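Long-range contact in putative peptide ABC-transport system periplasmic peptide-binding protein (Campylobacter jejuni, PDB 4OEV), which binds nickel(II) outside the cytoplasm and serves as the solute-binding component of an ABC-type importer for nickel uptake: residues A[256-268]-A[447-459]. Numbering follows the deposited sequence.
Sequences LKVRQALNYAVDK and ALYENPPFIFLAY
Arg-259 NH2 forks between two acceptors, Asn-451 OD1 at 2.7 Å and Pro-452 O at 2.8 Å, both at the edge of the guanidinium. The first is approached close to the guanidinium plane, although the guanidinium and amide planes stand 57° apart; the NH2 lies above the Pro-452 carbonyl plane. A bend at chi3 (-80°) turns the arginine head toward this pair. One turn on, Asn-263 spends both amide protons on backbone oxygens: ND2 reaches Phe-454 O at 3.1 Å and Arg-259 O at 3.0 Å, both near the amide plane, which fixes the rotation of the group. Its OD1 accepts a hydrogen bond from a water that in turn accepts one from Phe-456 N, bridging helix and strand. Lys-268 NZ donates a hydrogen bond to Phe-456 O at 2.8 Å. Beside the Asn-263 and Lys-268 bonds, Ile-455 CD1 packs on Leu-262 CB and Val-266 CG2, while Val-266 CG1 meets Leu-457 CD2. Asp-418 holds Asn-451 ND2, and Arg-259 NH1 donates to Lys-254 O. In this family 5 solute-binding protein, helix 256-265 runs nearly parallel (16°) to strand 454-459, covering the antiparallel sheet that includes strand 241-246, away from the nickel site; helix 304-313 packs against Ala-261 and Tyr-264.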
ATOM      1  N   LEU A 256      -7.539  26.704  -0.330  1.00 29.04           N
ATOM      2  CA  LEU A 256      -6.855  26.342   0.924  1.00 28.53           C
ATOM      3  C   LEU A 256      -7.777  26.490   2.148  1.00 28.66           C
ATOM      4  O   LEU A 256      -7.877  25.592   3.004  1.00 30.85           O
ATOM      5  CB  LEU A 256      -5.627  27.215   1.099  1.00 28.57           C
ATOM      6  CG  LEU A 256      -4.954  27.046   2.461  1.00 31.83           C
ATOM      7  CD1 LEU A 256      -4.435  25.601   2.614  1.00 31.97           C
ATOM      8  CD2 LEU A 256      -3.819  28.039   2.574  1.00 35.49           C
ATOM      9  N   LYS A 257      -8.470  27.613   2.234  1.00 29.25           N
ATOM     10  CA  LYS A 257      -9.364  27.837   3.382  1.00 29.98           C
ATOM     11  C   LYS A 257     -10.473  26.802   3.443  1.00 30.25           C
ATOM     12  O   LYS A 257     -10.905  26.417   4.522  1.00 32.67           O
ATOM     13  CB  LYS A 257      -9.979  29.240   3.328  1.00 31.65           C
ATOM     14  CG  LYS A 257      -8.970  30.370   3.646  1.00 35.20           C
ATOM     15  CD  LYS A 257      -9.583  31.775   3.317  1.00 40.01           C
ATOM     16  CE  LYS A 257      -8.582  32.924   3.545  1.00 42.84           C
ATOM     17  NZ  LYS A 257      -9.083  34.270   3.070  1.00 43.98           N
ATOM     18  N   VAL A 258     -10.971  26.385   2.285  1.00 28.20           N
ATOM     19  CA  VAL A 258     -12.040  25.372   2.246  1.00 29.44           C
ATOM     20  C   VAL A 258     -11.517  24.014   2.760  1.00 28.70           C
ATOM     21  O   VAL A 258     -12.133  23.357   3.593  1.00 27.12           O
ATOM     22  CB  VAL A 258     -12.571  25.219   0.814  1.00 30.67           C
ATOM     23  CG1 VAL A 258     -13.445  23.929   0.667  1.00 29.84           C
ATOM     24  CG2 VAL A 258     -13.316  26.506   0.387  1.00 31.51           C
ATOM     25  N   ARG A 259     -10.335  23.613   2.306  1.00 27.39           N
ATOM     26  CA  ARG A 259      -9.776  22.351   2.732  1.00 28.39           C
ATOM     27  C   ARG A 259      -9.439  22.390   4.228  1.00 30.66           C
ATOM     28  O   ARG A 259      -9.665  21.409   4.943  1.00 30.56           O
ATOM     29  CB  ARG A 259      -8.521  22.017   1.901  1.00 29.36           C
ATOM     30  CG  ARG A 259      -8.839  21.489   0.542  1.00 28.76           C
ATOM     31  CD  ARG A 259      -7.586  21.203  -0.213  1.00 31.34           C
ATOM     32  NE  ARG A 259      -6.980  22.411  -0.803  1.00 31.84           N
ATOM     33  CZ  ARG A 259      -5.765  22.867  -0.512  1.00 30.62           C
ATOM     34  NH1 ARG A 259      -5.339  23.952  -1.151  1.00 31.35           N
ATOM     35  NH2 ARG A 259      -4.962  22.258   0.399  1.00 27.50           N
ATOM     36  N   GLN A 260      -8.948  23.527   4.724  1.00 28.34           N
ATOM     37  CA  GLN A 260      -8.697  23.613   6.155  1.00 29.52           C
ATOM     38  C   GLN A 260     -10.028  23.558   6.938  1.00 33.77           C
ATOM     39  O   GLN A 260     -10.152  22.929   7.985  1.00 34.79           O
ATOM     40  CB  GLN A 260      -7.963  24.906   6.480  1.00 29.68           C
ATOM     41  CG  GLN A 260      -6.609  25.042   5.802  1.00 31.93           C
ATOM     42  CD  GLN A 260      -5.981  26.412   6.064  1.00 37.62           C
ATOM     43  OE1 GLN A 260      -6.653  27.444   5.961  1.00 38.04           O
ATOM     44  NE2 GLN A 260      -4.694  26.425   6.385  1.00 36.39           N
ATOM     45  N   ALA A 261     -11.024  24.238   6.414  1.00 32.40           N
ATOM     46  CA  ALA A 261     -12.322  24.260   7.093  1.00 34.11           C
ATOM     47  C   ALA A 261     -12.897  22.837   7.208  1.00 35.71           C
ATOM     48  O   ALA A 261     -13.405  22.449   8.273  1.00 33.40           O
ATOM     49  CB  ALA A 261     -13.260  25.182   6.376  1.00 31.35           C
ATOM     50  N   LEU A 262     -12.822  22.062   6.127  1.00 32.64           N
ATOM     51  CA  LEU A 262     -13.345  20.699   6.153  1.00 35.25           C
ATOM     52  C   LEU A 262     -12.584  19.817   7.153  1.00 35.21           C
ATOM     53  O   LEU A 262     -13.169  18.940   7.801  1.00 33.95           O
ATOM     54  CB  LEU A 262     -13.293  20.088   4.758  1.00 33.84           C
ATOM     55  CG  LEU A 262     -14.161  20.877   3.782  1.00 31.04           C
ATOM     56  CD1 LEU A 262     -13.966  20.394   2.425  1.00 22.89           C
ATOM     57  CD2 LEU A 262     -15.659  20.730   4.146  1.00 32.91           C
ATOM     58  N   ASN A 263     -11.295  20.076   7.316  1.00 36.98           N
ATOM     59  CA  ASN A 263     -10.532  19.375   8.349  1.00 36.36           C
ATOM     60  C   ASN A 263     -11.028  19.735   9.760  1.00 38.56           C
ATOM     61  O   ASN A 263     -11.246  18.846  10.573  1.00 36.23           O
ATOM     62  CB  ASN A 263      -9.065  19.676   8.212  1.00 34.30           C
ATOM     63  CG  ASN A 263      -8.365  18.666   7.308  1.00 33.61           C
ATOM     64  OD1 ASN A 263      -7.951  17.600   7.771  1.00 31.63           O
ATOM     65  ND2 ASN A 263      -8.282  18.974   6.021  1.00 30.04           N
ATOM     66  N   TYR A 264     -11.239  21.025  10.032  1.00 38.07           N
ATOM     67  CA  TYR A 264     -11.719  21.473  11.357  1.00 35.51           C
ATOM     68  C   TYR A 264     -13.128  20.979  11.660  1.00 32.97           C
ATOM     69  O   TYR A 264     -13.571  20.956  12.836  1.00 34.03           O
ATOM     70  CB  TYR A 264     -11.683  23.013  11.468  1.00 38.38           C
ATOM     71  CG  TYR A 264     -10.302  23.596  11.728  1.00 40.33           C
ATOM     72  CD1 TYR A 264      -9.613  23.308  12.896  1.00 42.63           C
ATOM     73  CD2 TYR A 264      -9.698  24.450  10.810  1.00 39.22           C
ATOM     74  CE1 TYR A 264      -8.349  23.839  13.135  1.00 42.98           C
ATOM     75  CE2 TYR A 264      -8.458  24.990  11.041  1.00 42.17           C
ATOM     76  CZ  TYR A 264      -7.779  24.678  12.210  1.00 45.30           C
ATOM     77  OH  TYR A 264      -6.511  25.187  12.437  1.00 46.98           O
ATOM     78  N   ALA A 265     -13.840  20.567  10.615  1.00 40.51           N
ATOM     79  CA  ALA A 265     -15.231  20.181  10.747  1.00 42.72           C
ATOM     80  C   ALA A 265     -15.427  18.759  11.277  1.00 41.81           C
ATOM     81  O   ALA A 265     -16.505  18.419  11.759  1.00 41.06           O
ATOM     82  CB  ALA A 265     -15.922  20.313   9.410  1.00 35.38           C
ATOM     83  N   VAL A 266     -14.413  17.918  11.144  1.00 39.66           N
ATOM     84  CA  VAL A 266     -14.590  16.494  11.451  1.00 40.56           C
ATOM     85  C   VAL A 266     -14.113  16.133  12.868  1.00 39.80           C
ATOM     86  O   VAL A 266     -12.963  16.381  13.226  1.00 40.64           O
ATOM     87  CB  VAL A 266     -13.818  15.603  10.411  1.00 34.60           C
ATOM     88  CG1 VAL A 266     -14.017  14.095  10.761  1.00 35.41           C
ATOM     89  CG2 VAL A 266     -14.310  15.881   8.989  1.00 32.89           C
ATOM     90  N   ASP A 267     -14.988  15.528  13.663  1.00 41.16           N
ATOM     91  CA  ASP A 267     -14.621  15.070  15.002  1.00 46.45           C
ATOM     92  C   ASP A 267     -14.036  13.668  14.897  1.00 47.13           C
ATOM     93  O   ASP A 267     -14.757  12.666  15.019  1.00 49.29           O
ATOM     94  CB  ASP A 267     -15.840  15.103  15.959  1.00 56.34           C
ATOM     95  CG  ASP A 267     -15.482  14.744  17.404  1.00 60.13           C
ATOM     96  OD1 ASP A 267     -14.288  14.522  17.698  1.00 61.29           O
ATOM     97  OD2 ASP A 267     -16.392  14.746  18.263  1.00 64.02           O
ATOM     98  N   LYS A 268     -12.726  13.618  14.655  1.00 44.06           N
ATOM     99  CA  LYS A 268     -12.015  12.367  14.429  1.00 42.72           C
ATOM    100  C   LYS A 268     -12.027  11.482  15.670  1.00 46.49           C
ATOM    101  O   LYS A 268     -12.069  10.253  15.556  1.00 49.57           O
ATOM    102  CB  LYS A 268     -10.558  12.642  14.023  1.00 38.08           C
ATOM    103  CG  LYS A 268     -10.403  13.533  12.823  1.00 35.74           C
ATOM    104  CD  LYS A 268      -8.992  13.427  12.297  1.00 39.83           C
ATOM    105  CE  LYS A 268      -8.504  14.708  11.701  1.00 40.08           C
ATOM    106  NZ  LYS A 268      -7.065  14.565  11.177  1.00 39.30           N
ATOM    107  N   ALA A 447       4.784  20.739   5.908  1.00 33.32           N
ATOM    108  CA  ALA A 447       4.229  21.258   4.635  1.00 35.03           C
ATOM    109  C   ALA A 447       2.848  20.706   4.360  1.00 34.60           C
ATOM    110  O   ALA A 447       1.997  21.415   3.798  1.00 34.95           O
ATOM    111  CB  ALA A 447       5.134  20.930   3.447  1.00 31.47           C
ATOM    112  N   LEU A 448       2.651  19.418   4.659  1.00 32.25           N
ATOM    113  CA  LEU A 448       1.331  18.794   4.528  1.00 35.82           C
ATOM    114  C   LEU A 448       0.309  19.484   5.395  1.00 34.13           C
ATOM    115  O   LEU A 448      -0.816  19.645   4.974  1.00 36.66           O
ATOM    116  CB  LEU A 448       1.346  17.299   4.905  1.00 37.12           C
ATOM    117  CG  LEU A 448       1.861  16.283   3.871  1.00 34.01           C
ATOM    118  CD1 LEU A 448       1.569  14.855   4.404  1.00 32.24           C
ATOM    119  CD2 LEU A 448       1.325  16.465   2.483  1.00 33.92           C
ATOM    120  N   TYR A 449       0.676  19.867   6.609  1.00 33.99           N
ATOM    121  CA  TYR A 449      -0.249  20.552   7.506  1.00 34.86           C
ATOM    122  C   TYR A 449      -0.639  21.902   6.896  1.00 32.23           C
ATOM    123  O   TYR A 449      -1.800  22.310   6.996  1.00 32.61           O
ATOM    124  CB  TYR A 449       0.336  20.768   8.929  1.00 34.15           C
ATOM    125  CG  TYR A 449      -0.527  21.752   9.715  1.00 37.62           C
ATOM    126  CD1 TYR A 449      -1.699  21.336  10.362  1.00 35.58           C
ATOM    127  CD2 TYR A 449      -0.225  23.119   9.743  1.00 42.61           C
ATOM    128  CE1 TYR A 449      -2.510  22.232  11.016  1.00 39.34           C
ATOM    129  CE2 TYR A 449      -1.044  24.022  10.410  1.00 44.17           C
ATOM    130  CZ  TYR A 449      -2.183  23.572  11.040  1.00 41.51           C
ATOM    131  OH  TYR A 449      -3.009  24.461  11.710  1.00 40.61           O
ATOM    132  N   GLU A 450       0.331  22.625   6.331  1.00 30.36           N
ATOM    133  CA  GLU A 450       0.081  23.984   5.829  1.00 33.01           C
ATOM    134  C   GLU A 450      -0.768  23.979   4.558  1.00 35.05           C
ATOM    135  O   GLU A 450      -1.461  24.948   4.234  1.00 39.29           O
ATOM    136  CB  GLU A 450       1.407  24.743   5.555  1.00 32.00           C
ATOM    137  CG  GLU A 450       2.308  24.973   6.802  1.00 51.07           C
ATOM    138  CD  GLU A 450       1.659  25.810   7.918  1.00 53.23           C
ATOM    139  OE1 GLU A 450       0.697  26.581   7.654  1.00 53.85           O
ATOM    140  OE2 GLU A 450       2.123  25.711   9.077  1.00 55.10           O
ATOM    141  N   ASN A 451      -0.667  22.898   3.808  1.00 31.43           N
ATOM    142  CA  ASN A 451      -1.385  22.773   2.568  1.00 30.45           C
ATOM    143  C   ASN A 451      -1.889  21.340   2.449  1.00 29.51           C
ATOM    144  O   ASN A 451      -1.325  20.519   1.711  1.00 28.23           O
ATOM    145  CB  ASN A 451      -0.490  23.168   1.397  1.00 31.17           C
ATOM    146  CG  ASN A 451      -1.230  23.153   0.078  1.00 30.89           C
ATOM    147  OD1 ASN A 451      -2.474  23.192   0.027  1.00 31.48           O
ATOM    148  ND2 ASN A 451      -0.485  23.117  -0.989  1.00 26.65           N
ATOM    149  N   PRO A 452      -2.966  21.035   3.180  1.00 29.98           N
ATOM    150  CA  PRO A 452      -3.430  19.646   3.347  1.00 27.65           C
ATOM    151  C   PRO A 452      -4.043  19.067   2.054  1.00 27.26           C
ATOM    152  O   PRO A 452      -4.956  19.622   1.469  1.00 29.66           O
ATOM    153  CB  PRO A 452      -4.464  19.755   4.480  1.00 27.96           C
ATOM    154  CG  PRO A 452      -4.946  21.230   4.421  1.00 32.82           C
ATOM    155  CD  PRO A 452      -3.740  22.014   3.960  1.00 32.59           C
ATOM    156  N   PRO A 453      -3.485  17.952   1.582  1.00 27.68           N
ATOM    157  CA  PRO A 453      -4.062  17.289   0.411  1.00 27.15           C
ATOM    158  C   PRO A 453      -5.311  16.479   0.799  1.00 25.10           C
ATOM    159  O   PRO A 453      -6.099  16.079  -0.082  1.00 23.64           O
ATOM    160  CB  PRO A 453      -2.944  16.349  -0.021  1.00 29.12           C
ATOM    161  CG  PRO A 453      -2.260  16.012   1.257  1.00 30.29           C
ATOM    162  CD  PRO A 453      -2.232  17.299   2.022  1.00 30.51           C
ATOM    163  N   PHE A 454      -5.399  16.148   2.088  1.00 25.83           N
ATOM    164  CA  PHE A 454      -6.399  15.186   2.598  1.00 28.71           C
ATOM    165  C   PHE A 454      -7.167  15.737   3.800  1.00 33.33           C
ATOM    166  O   PHE A 454      -6.779  16.747   4.418  1.00 34.11           O
ATOM    167  CB  PHE A 454      -5.788  13.847   3.082  1.00 28.20           C
ATOM    168  CG  PHE A 454      -5.050  12.990   2.031  1.00 24.96           C
ATOM    169  CD1 PHE A 454      -5.115  13.202   0.635  1.00 25.19           C
ATOM    170  CD2 PHE A 454      -4.342  11.865   2.484  1.00 27.77           C
ATOM    171  CE1 PHE A 454      -4.382  12.384  -0.256  1.00 29.36           C
ATOM    172  CE2 PHE A 454      -3.617  11.037   1.597  1.00 28.37           C
ATOM    173  CZ  PHE A 454      -3.657  11.284   0.230  1.00 31.06           C
ATOM    174  N   ILE A 455      -8.207  15.003   4.200  1.00 31.45           N
ATOM    175  CA  ILE A 455      -8.552  14.950   5.629  1.00 28.62           C
ATOM    176  C   ILE A 455      -8.059  13.590   6.151  1.00 31.38           C
ATOM    177  O   ILE A 455      -8.602  12.547   5.718  1.00 28.38           O
ATOM    178  CB  ILE A 455     -10.032  15.029   5.937  1.00 28.60           C
ATOM    179  CG1 ILE A 455     -10.631  16.328   5.375  1.00 30.11           C
ATOM    180  CG2 ILE A 455     -10.207  14.956   7.421  1.00 27.20           C
ATOM    181  CD1 ILE A 455     -12.135  16.430   5.606  1.00 31.63           C
ATOM    182  N   PHE A 456      -7.005  13.571   6.972  1.00 30.56           N
ATOM    183  CA  PHE A 456      -6.546  12.272   7.516  1.00 32.11           C
ATOM    184  C   PHE A 456      -7.542  11.836   8.586  1.00 32.93           C
ATOM    185  O   PHE A 456      -7.973  12.656   9.380  1.00 34.29           O
ATOM    186  CB  PHE A 456      -5.160  12.351   8.103  1.00 29.78           C
ATOM    187  CG  PHE A 456      -4.077  12.337   7.079  1.00 29.11           C
ATOM    188  CD1 PHE A 456      -3.401  11.145   6.798  1.00 29.10           C
ATOM    189  CD2 PHE A 456      -3.723  13.476   6.409  1.00 28.11           C
ATOM    190  CE1 PHE A 456      -2.374  11.096   5.868  1.00 27.16           C
ATOM    191  CE2 PHE A 456      -2.662  13.426   5.426  1.00 27.80           C
ATOM    192  CZ  PHE A 456      -2.008  12.230   5.193  1.00 29.83           C
ATOM    193  N   LEU A 457      -7.882  10.558   8.624  1.00 32.13           N
ATOM    194  CA  LEU A 457      -8.933  10.124   9.557  1.00 29.06           C
ATOM    195  C   LEU A 457      -8.380   9.141  10.580  1.00 32.43           C
ATOM    196  O   LEU A 457      -8.352   9.454  11.769  1.00 33.62           O
ATOM    197  CB  LEU A 457     -10.090   9.517   8.773  1.00 26.69           C
ATOM    198  CG  LEU A 457     -10.766  10.548   7.859  1.00 27.46           C
ATOM    199  CD1 LEU A 457     -11.669   9.835   6.824  1.00 30.41           C
ATOM    200  CD2 LEU A 457     -11.613  11.497   8.724  1.00 32.20           C
ATOM    201  N   ALA A 458      -7.906   7.963  10.150  1.00 30.06           N
ATOM    202  CA  ALA A 458      -7.487   6.989  11.139  1.00 29.13           C
ATOM    203  C   ALA A 458      -6.481   5.952  10.586  1.00 29.22           C
ATOM    204  O   ALA A 458      -6.541   5.592   9.413  1.00 32.36           O
ATOM    205  CB  ALA A 458      -8.689   6.258  11.702  1.00 28.18           C
ATOM    206  N   TYR A 459      -5.603   5.483  11.459  1.00 31.83           N
ATOM    207  CA  TYR A 459      -4.756   4.311  11.201  1.00 31.58           C
ATOM    208  C   TYR A 459      -5.498   3.053  11.671  1.00 33.07           C
ATOM    209  O   TYR A 459      -6.137   3.081  12.708  1.00 34.56           O
ATOM    210  CB  TYR A 459      -3.430   4.432  11.934  1.00 32.74           C
ATOM    211  CG  TYR A 459      -2.419   5.311  11.208  1.00 32.53           C
ATOM    212  CD1 TYR A 459      -1.425   4.755  10.412  1.00 33.71           C
ATOM    213  CD2 TYR A 459      -2.429   6.687  11.364  1.00 32.71           C
ATOM    214  CE1 TYR A 459      -0.469   5.560   9.760  1.00 34.07           C
ATOM    215  CE2 TYR A 459      -1.492   7.508  10.701  1.00 32.58           C
ATOM    216  CZ  TYR A 459      -0.515   6.941   9.917  1.00 32.28           C
ATOM    217  OH  TYR A 459       0.404   7.748   9.272  1.00 30.88           O
TER
HETATM  218  O   HOH W   1      -5.943  15.769   8.166  1.00 50.29           O